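Local coordinates for cell division control protein 13 (Saccharomyces cerevisiae, PDB 4HCE) that takes part in telomere maintenance, here through its second OB-fold domain, whose dimerization is required for productive binding of Stn1, at residues B[14-19]-B[104-109]; B[66-71]-B[120-125]. One frame throughout, in Å; residues are numbered along the deposited sequence.

From the N terminus, residues 14-19 enter strand 16-27 and find their antiparallel partner, residues 104-109, only after 84 intervening residues (contact 1). Inside that loop begins contact 2, where residues 66-71 leave strand 65-69 and are met, 48 residues on, by the parallel segment 120-125. The loops cross rather than nest. Both pairings join strands far apart in sequence, as the closing of a curled sheet in an OB fold requires. Strands 101-110 and 120-129 are sheet neighbours, so Glu106 O lies 2.8 Å from Ser124 N, and the two contacts together link the first strand to the third across the last two.

Contact 1: residues B[14-19]-B[104-109]; sequences GSVERL and EVERIL
Arg18 and Glu104 meet side by side, both pointing the same way from a non-hydrogen-bonded pair of antiparallel strands. The carboxylate oxygen Glu104 OE1 lies at the guanidinium edge and takes a bond from Arg18 NH2 at 2.8 Å, with the two flat groups only 10° from coplanar. A second, weak bond comes from Arg18 NE to the same oxygen, so this salt bridge is forked on one atom. The arginine reaches it because its chain, extended through CD, bends at chi3 (-60°); Glu104 stays extended beyond CG, and its OE2 is held by Asn127. The arginine and glutamate charges pair with each other, and the two N-H contacts probably limit rotation of the guanidinium.

Val16 shares this face with them, its CG2 lying 4.1 Å from Glu106 CG. On the other face, Val105 sends CG2 between its backbone N and carbonyl carbon, where it meets Glu17 CB and, at 4.1 Å, Leu19 CD1. Glu17 itself bends at chi2 and carries its carboxylate away from strand 104-109.

Beneath the side chains, Glu17 and Val105 exchange two backbone bonds, the shorter from Val105 N to Glu17 O at 2.8 Å. The pairing runs on into the loop: Arg107 N reaches Ser15 O at 2.9 Å, and Gly14 N gives Arg107 O a nearly straight bond (177°). A water bridges Gly14 O and Glu106 OE1, 2.8 Å from the latter.

This is the antiparallel seam by which the first strand of the OB-fold sheet joins strand 101-110. Helix 4-8 packs on Glu17 and Leu19, while strand 120-129 lies along the far edge of 101-110. There Trp123 makes a cation-pi contact with Arg107, whose NE is bonded to Ala11 O.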
# COMPACT_ATOMS: atom_id res chain seq x y z
N GLY B 14 7.88 -15.51 7.58
CA GLY B 14 7.80 -16.46 8.67
C GLY B 14 7.66 -15.78 10.03
O GLY B 14 7.09 -16.37 10.97
N SER B 15 8.18 -14.54 10.16
CA SER B 15 8.16 -13.83 11.44
C SER B 15 6.75 -13.63 11.94
O SER B 15 5.85 -13.27 11.17
CB SER B 15 8.83 -12.46 11.38
OG SER B 15 10.12 -12.52 10.86
N VAL B 16 6.58 -13.81 13.24
CA VAL B 16 5.32 -13.49 13.90
C VAL B 16 5.60 -12.46 15.01
O VAL B 16 6.45 -12.68 15.89
CB VAL B 16 4.64 -14.78 14.46
CG1 VAL B 16 3.28 -14.47 15.08
CG2 VAL B 16 4.47 -15.82 13.36
N GLU B 17 4.88 -11.36 14.98
CA GLU B 17 5.01 -10.33 16.02
C GLU B 17 3.70 -10.01 16.71
O GLU B 17 2.63 -9.96 16.08
CB GLU B 17 5.61 -9.02 15.45
CG GLU B 17 7.04 -9.16 14.93
CD GLU B 17 8.11 -9.31 16.03
OE1 GLU B 17 7.84 -9.00 17.21
OE2 GLU B 17 9.25 -9.74 15.72
N ARG B 18 3.80 -9.75 18.01
CA ARG B 18 2.68 -9.23 18.76
C ARG B 18 2.84 -7.73 18.97
O ARG B 18 3.84 -7.27 19.52
CB ARG B 18 2.53 -9.93 20.11
CG ARG B 18 1.29 -9.50 20.88
CD ARG B 18 1.13 -10.32 22.15
NE ARG B 18 0.99 -11.73 21.80
CZ ARG B 18 1.20 -12.74 22.63
NH1 ARG B 18 1.54 -12.52 23.90
NH2 ARG B 18 1.05 -13.99 22.18
N LEU B 19 1.86 -6.97 18.52
CA LEU B 19 1.91 -5.53 18.69
C LEU B 19 0.71 -5.08 19.47
O LEU B 19 -0.37 -5.68 19.41
CB LEU B 19 2.00 -4.81 17.33
CG LEU B 19 3.08 -5.30 16.32
CD1 LEU B 19 2.84 -4.73 14.95
CD2 LEU B 19 4.50 -4.96 16.74
N GLU B 104 -1.65 -9.92 16.49
CA GLU B 104 -0.51 -10.71 16.07
C GLU B 104 -0.45 -10.59 14.58
O GLU B 104 -1.45 -10.79 13.91
CB GLU B 104 -0.61 -12.16 16.50
CG GLU B 104 -0.12 -12.37 17.91
CD GLU B 104 -0.28 -13.78 18.40
OE1 GLU B 104 -0.01 -14.00 19.61
OE2 GLU B 104 -0.67 -14.66 17.58
N VAL B 105 0.72 -10.26 14.07
CA VAL B 105 0.90 -10.11 12.64
C VAL B 105 1.92 -11.12 12.17
O VAL B 105 2.82 -11.51 12.93
CB VAL B 105 1.27 -8.66 12.23
CG1 VAL B 105 0.15 -7.70 12.58
CG2 VAL B 105 2.57 -8.20 12.87
N GLU B 106 1.77 -11.54 10.91
CA GLU B 106 2.62 -12.55 10.34
C GLU B 106 3.15 -12.06 9.02
O GLU B 106 2.38 -11.62 8.18
CB GLU B 106 1.86 -13.85 10.14
CG GLU B 106 2.76 -14.99 9.71
CD GLU B 106 2.04 -16.32 9.53
OE1 GLU B 106 2.76 -17.30 9.27
OE2 GLU B 106 0.78 -16.40 9.64
N ARG B 107 4.47 -12.16 8.85
CA ARG B 107 5.15 -11.76 7.65
C ARG B 107 4.94 -12.88 6.61
O ARG B 107 5.40 -14.02 6.81
CB ARG B 107 6.65 -11.61 7.95
CG ARG B 107 7.43 -10.86 6.90
CD ARG B 107 6.91 -9.43 6.86
NE ARG B 107 7.81 -8.55 6.14
CZ ARG B 107 7.54 -7.31 5.78
NH1 ARG B 107 6.36 -6.75 6.05
NH2 ARG B 107 8.46 -6.63 5.14
N ILE B 108 4.26 -12.55 5.51
CA ILE B 108 3.96 -13.54 4.48
C ILE B 108 4.49 -13.08 3.12
O ILE B 108 4.71 -11.88 2.90
CB ILE B 108 2.44 -13.83 4.36
CG1 ILE B 108 1.66 -12.54 4.03
CG2 ILE B 108 1.89 -14.52 5.61
CD1 ILE B 108 0.27 -12.82 3.47
N LEU B 109 4.72 -14.03 2.23
CA LEU B 109 4.99 -13.76 0.84
C LEU B 109 3.64 -13.74 0.17
O LEU B 109 2.94 -14.77 0.09
CB LEU B 109 5.90 -14.83 0.24
CG LEU B 109 6.24 -14.72 -1.24
CD1 LEU B 109 7.18 -13.56 -1.52
CD2 LEU B 109 6.85 -16.03 -1.71
O HOH W 1 5.15 -18.46 10.17

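Contact 2: residues B[66-71]-B[120-125]; sequences EIVIPT and MAVWSL
Val68 fits against strand 120-125 with one methyl, CG2, which lies 3.6 Å from Val122 CG2 as the two valines cross at about a right angle. A chi1 of -46° sets that methyl between the backbone N and carbonyl carbon, and 3.4 Å from Trp123 O. The same carbonyl takes a bond of 2.8 Å from Val68 N, and Val68 O accepts Leu125 N in a longer, bent bond of 3.2 Å. With an alanine here the backbone bonds could persist, but the loss of both methyls would probably open a gap beside Val122.

Leu125 presents CD2 to Ile69 CD1 at 3.6 Å, the two side chains lying alongside each other, and sets CB near Ile67 CG2. Trp123 approaches with CB, 3.5 Å from Glu66 O, which lies near the indole plane at its edge; the indole itself leads away toward strand 101-110. A water donates to Glu66 O and OE1 and accepts from Trp123 N (2.8 Å).

Parallel pairing thus joins the third and fifth strands of the OB fold through few direct backbone bonds. Branched aliphatic groups supply most of the rest, and one water joins Glu66 O, the Glu66 carboxylate and Trp123 N where the strands diverge.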
# COMPACT_ATOMS: atom_id res chain seq x y z
N GLU B 66 1.80 -1.13 8.08
CA GLU B 66 0.70 -1.56 7.23
C GLU B 66 0.39 -3.06 7.49
O GLU B 66 1.28 -3.89 7.50
CB GLU B 66 1.07 -1.31 5.76
CG GLU B 66 0.17 -2.03 4.78
CD GLU B 66 0.81 -2.19 3.40
OE1 GLU B 66 1.35 -3.31 3.05
OE2 GLU B 66 0.79 -1.19 2.66
N ILE B 67 -0.87 -3.39 7.69
CA ILE B 67 -1.28 -4.77 7.88
C ILE B 67 -2.34 -5.09 6.82
O ILE B 67 -3.38 -4.43 6.76
CB ILE B 67 -1.90 -4.99 9.28
CG1 ILE B 67 -0.94 -4.53 10.39
CG2 ILE B 67 -2.28 -6.46 9.46
CD1 ILE B 67 -1.61 -4.43 11.76
N VAL B 68 -2.06 -6.10 6.00
CA VAL B 68 -2.98 -6.50 4.97
C VAL B 68 -3.87 -7.61 5.49
O VAL B 68 -3.40 -8.52 6.21
CB VAL B 68 -2.30 -6.88 3.62
CG1 VAL B 68 -1.25 -5.85 3.21
CG2 VAL B 68 -1.62 -8.23 3.69
N ILE B 69 -5.17 -7.48 5.18
CA ILE B 69 -6.15 -8.57 5.26
C ILE B 69 -6.28 -9.02 3.81
O ILE B 69 -6.95 -8.38 3.01
CB ILE B 69 -7.55 -8.09 5.74
CG1 ILE B 69 -7.43 -6.95 6.77
CG2 ILE B 69 -8.37 -9.26 6.27
CD1 ILE B 69 -6.99 -7.36 8.16
N PRO B 70 -5.60 -10.12 3.45
CA PRO B 70 -5.35 -10.50 2.04
C PRO B 70 -6.52 -10.98 1.14
O PRO B 70 -6.45 -10.82 -0.08
CB PRO B 70 -4.26 -11.59 2.13
CG PRO B 70 -4.15 -11.97 3.57
CD PRO B 70 -4.97 -11.03 4.43
N THR B 71 -7.57 -11.58 1.71
CA THR B 71 -8.68 -12.07 0.87
C THR B 71 -10.02 -11.56 1.41
O THR B 71 -10.13 -11.23 2.60
CB THR B 71 -8.72 -13.62 0.85
OG1 THR B 71 -8.86 -14.09 2.19
CG2 THR B 71 -7.44 -14.22 0.26
N MET B 120 5.30 -9.94 -2.89
CA MET B 120 6.01 -9.05 -1.97
C MET B 120 5.86 -9.50 -0.54
O MET B 120 4.97 -10.30 -0.23
CB MET B 120 5.62 -7.57 -2.16
CG MET B 120 4.14 -7.29 -2.31
SD MET B 120 3.93 -5.70 -3.15
CE MET B 120 2.16 -5.72 -3.39
N ALA B 121 6.74 -9.04 0.34
CA ALA B 121 6.63 -9.39 1.76
C ALA B 121 5.73 -8.35 2.40
O ALA B 121 5.96 -7.17 2.24
CB ALA B 121 7.98 -9.42 2.45
N VAL B 122 4.70 -8.79 3.10
CA VAL B 122 3.79 -7.89 3.78
C VAL B 122 3.49 -8.50 5.14
O VAL B 122 3.74 -9.70 5.36
CB VAL B 122 2.48 -7.68 2.99
CG1 VAL B 122 2.74 -7.01 1.63
CG2 VAL B 122 1.75 -9.01 2.79
N TRP B 123 2.96 -7.67 6.04
CA TRP B 123 2.38 -8.13 7.28
C TRP B 123 0.93 -8.48 7.07
O TRP B 123 0.15 -7.68 6.55
CB TRP B 123 2.49 -7.03 8.34
CG TRP B 123 3.90 -6.84 8.82
CD1 TRP B 123 4.74 -5.75 8.60
CD2 TRP B 123 4.70 -7.79 9.62
NE1 TRP B 123 5.97 -5.95 9.20
CE2 TRP B 123 6.00 -7.14 9.85
CE3 TRP B 123 4.47 -9.04 10.16
CZ2 TRP B 123 7.01 -7.76 10.57
CZ3 TRP B 123 5.48 -9.64 10.90
CH2 TRP B 123 6.73 -9.03 11.08
N SER B 124 0.53 -9.68 7.46
CA SER B 124 -0.89 -9.99 7.44
C SER B 124 -1.45 -10.21 8.83
O SER B 124 -0.73 -10.61 9.72
CB SER B 124 -1.17 -11.21 6.58
OG SER B 124 -0.60 -12.32 7.22
N LEU B 125 -2.75 -9.99 8.98
CA LEU B 125 -3.38 -10.09 10.28
C LEU B 125 -3.58 -11.53 10.71
O LEU B 125 -4.41 -12.23 10.16
CB LEU B 125 -4.74 -9.38 10.28
CG LEU B 125 -5.42 -9.24 11.64
CD1 LEU B 125 -4.40 -9.25 12.77
CD2 LEU B 125 -6.20 -7.94 11.65
O HOH W 2 2.86 -4.97 5.29